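Local structure of hemin ABC transporter, periplasmic hemin-binding protein HutB (Vibrio cholerae, 5KHL) at residues K151-L156 with M203-V208. The protein probably binds hemin in the periplasm and delivers it to an ABC transporter of the inner membrane for import. Residues are numbered along the deposited sequence; the frame is centred on the assembly and turned at random.
Sequences KVLFLL and MQPDMV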
loop_
_atom_site.group_PDB
_atom_site.type_symbol
_atom_site.label_atom_id
_atom_site.label_comp_id
_atom_site.label_asym_id
_atom_site.label_seq_id
_atom_site.Cartn_x
_atom_site.Cartn_y
_atom_site.Cartn_z
ATOM N N LYS A 151 1.709 -21.271 -2.499
ATOM C CA LYS A 151 0.727 -20.488 -3.245
ATOM C C LYS A 151 -0.063 -19.623 -2.285
ATOM O O LYS A 151 -0.528 -20.102 -1.261
ATOM C CB LYS A 151 -0.201 -21.401 -4.057
ATOM C CG LYS A 151 0.497 -22.088 -5.222
ATOM C CD LYS A 151 -0.368 -23.158 -5.852
ATOM C CE LYS A 151 -0.341 -24.454 -5.054
ATOM N NZ LYS A 151 -0.876 -25.606 -5.859
ATOM N N VAL A 152 -0.181 -18.341 -2.619
ATOM C CA VAL A 152 -0.793 -17.328 -1.764
ATOM C C VAL A 152 -1.711 -16.434 -2.591
ATOM O O VAL A 152 -1.308 -15.910 -3.632
ATOM C CB VAL A 152 0.277 -16.435 -1.060
ATOM C CG1 VAL A 152 -0.376 -15.210 -0.368
ATOM C CG2 VAL A 152 1.078 -17.250 -0.055
ATOM N N LEU A 153 -2.943 -16.258 -2.127
ATOM C CA LEU A 153 -3.847 -15.307 -2.759
ATOM C C LEU A 153 -4.178 -14.188 -1.806
ATOM O O LEU A 153 -4.283 -14.395 -0.592
ATOM C CB LEU A 153 -5.152 -15.973 -3.205
ATOM C CG LEU A 153 -5.187 -16.929 -4.394
ATOM C CD1 LEU A 153 -6.549 -17.617 -4.402
ATOM C CD2 LEU A 153 -4.919 -16.212 -5.711
ATOM N N PHE A 154 -4.371 -13.002 -2.368
ATOM C CA PHE A 154 -4.954 -11.916 -1.619
ATOM C C PHE A 154 -6.412 -11.725 -2.034
ATOM O O PHE A 154 -6.707 -11.527 -3.207
ATOM C CB PHE A 154 -4.177 -10.621 -1.822
ATOM C CG PHE A 154 -4.767 -9.455 -1.089
ATOM C CD1 PHE A 154 -4.361 -9.156 0.189
ATOM C CD2 PHE A 154 -5.753 -8.679 -1.673
ATOM C CE1 PHE A 154 -4.916 -8.083 0.862
ATOM C CE2 PHE A 154 -6.307 -7.617 -1.014
ATOM C CZ PHE A 154 -5.888 -7.311 0.250
ATOM N N LEU A 155 -7.311 -11.783 -1.055
ATOM C CA LEU A 155 -8.739 -11.598 -1.303
ATOM C C LEU A 155 -9.232 -10.252 -0.782
ATOM O O LEU A 155 -8.985 -9.864 0.367
ATOM C CB LEU A 155 -9.564 -12.719 -0.663
ATOM C CG LEU A 155 -9.345 -14.144 -1.172
ATOM C CD1 LEU A 155 -10.247 -15.084 -0.416
ATOM C CD2 LEU A 155 -9.568 -14.261 -2.677
ATOM N N LEU A 156 -9.917 -9.535 -1.656
ATOM C CA LEU A 156 -10.493 -8.255 -1.313
ATOM C C LEU A 156 -11.952 -8.529 -1.064
ATOM O O LEU A 156 -12.710 -8.744 -2.011
ATOM C CB LEU A 156 -10.293 -7.250 -2.442
ATOM C CG LEU A 156 -10.353 -5.768 -2.094
ATOM C CD1 LEU A 156 -9.207 -5.387 -1.174
ATOM C CD2 LEU A 156 -10.304 -4.940 -3.363
ATOM N N MET A 203 -6.928 -22.872 -7.974
ATOM C CA MET A 203 -5.655 -22.260 -7.564
ATOM C C MET A 203 -5.075 -22.841 -6.275
ATOM O O MET A 203 -3.887 -22.705 -6.003
ATOM C CB MET A 203 -5.815 -20.748 -7.398
ATOM C CG MET A 203 -6.038 -20.021 -8.689
ATOM S SD MET A 203 -6.554 -18.324 -8.419
ATOM C CE MET A 203 -7.060 -17.846 -10.082
ATOM N N GLN A 204 -5.925 -23.474 -5.484
ATOM C CA GLN A 204 -5.490 -24.172 -4.282
ATOM C C GLN A 204 -4.516 -23.397 -3.373
ATOM O O GLN A 204 -3.469 -23.927 -3.000
ATOM C CB GLN A 204 -4.857 -25.499 -4.694
ATOM C CG GLN A 204 -5.864 -26.535 -5.149
ATOM C CD GLN A 204 -6.761 -26.997 -4.014
ATOM O OE1 GLN A 204 -6.346 -27.775 -3.156
ATOM N NE2 GLN A 204 -7.990 -26.507 -3.998
ATOM N N PRO A 205 -4.867 -22.154 -3.003
ATOM C CA PRO A 205 -3.937 -21.376 -2.176
ATOM C C PRO A 205 -3.566 -22.085 -0.871
ATOM O O PRO A 205 -4.413 -22.745 -0.260
ATOM C CB PRO A 205 -4.721 -20.092 -1.880
ATOM C CG PRO A 205 -6.159 -20.507 -1.970
ATOM C CD PRO A 205 -6.197 -21.512 -3.087
ATOM N N ASP A 206 -2.307 -21.962 -0.463
ATOM C CA ASP A 206 -1.852 -22.457 0.832
ATOM C C ASP A 206 -2.138 -21.420 1.908
ATOM O O ASP A 206 -2.358 -21.742 3.087
ATOM C CB ASP A 206 -0.362 -22.775 0.783
ATOM C CG ASP A 206 -0.024 -23.801 -0.282
ATOM O OD1 ASP A 206 -0.466 -24.957 -0.139
ATOM O OD2 ASP A 206 0.683 -23.457 -1.253
ATOM N N MET A 207 -2.151 -20.162 1.491
ATOM C CA MET A 207 -2.430 -19.083 2.409
ATOM C C MET A 207 -3.283 -18.027 1.742
ATOM O O MET A 207 -3.047 -17.642 0.595
ATOM C CB MET A 207 -1.123 -18.462 2.919
ATOM C CG MET A 207 -1.338 -17.269 3.851
ATOM S SD MET A 207 0.190 -16.406 4.271
ATOM C CE MET A 207 0.758 -17.397 5.650
ATOM N N VAL A 208 -4.273 -17.541 2.464
ATOM C CA VAL A 208 -5.032 -16.428 1.945
ATOM C C VAL A 208 -4.753 -15.184 2.795
ATOM O O VAL A 208 -4.753 -15.244 4.026
ATOM C CB VAL A 208 -6.527 -16.769 1.895
ATOM C CG1 VAL A 208 -7.371 -15.536 1.602
ATOM C CG2 VAL A 208 -6.759 -17.869 0.866
#
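Parallel strand pairing joins Val152 to Met207 and Leu153 to Val208 on neighbouring strands 152-156 and 207-210, in the mixed sheet of the C-terminal lobe of this periplasmic binding protein. Leu153 N donates to Met207 O (3.1 Å), meeting the carbonyl almost end-on. Two residues earlier, Lys151 O accepts two N-H groups: Met207 N approaches in the carbonyl plane, whereas Asp206 N, at 2.7 Å, is tilted 35° from it. The Asp206 carboxylate completes the join, its OD2 taking the backbone N-H of Lys151 (2.7 Å) through the anti lone pair; with chi1 at -58° its CG lies beside its own backbone N, which brings the carboxylate to Lys151. On one face, covered by helix 256-269, Val152 and Met207 lie side by side, CG2 against CB. On the other, Leu153 spreads its two methyls between partners, CD1 on Pro205 CG and CD2 on Met203 SD (both 3.8 Å), while Leu155 CD1 rests against Val208 CG1 (3.5 Å). The N-H and C=O of Lys151 are thus both held by Asp206, in the loop between helix 197-203 and strand 207-210, and the C=O also by Met207 N, so the backbone here is paired while both faces pack through apolar side chains.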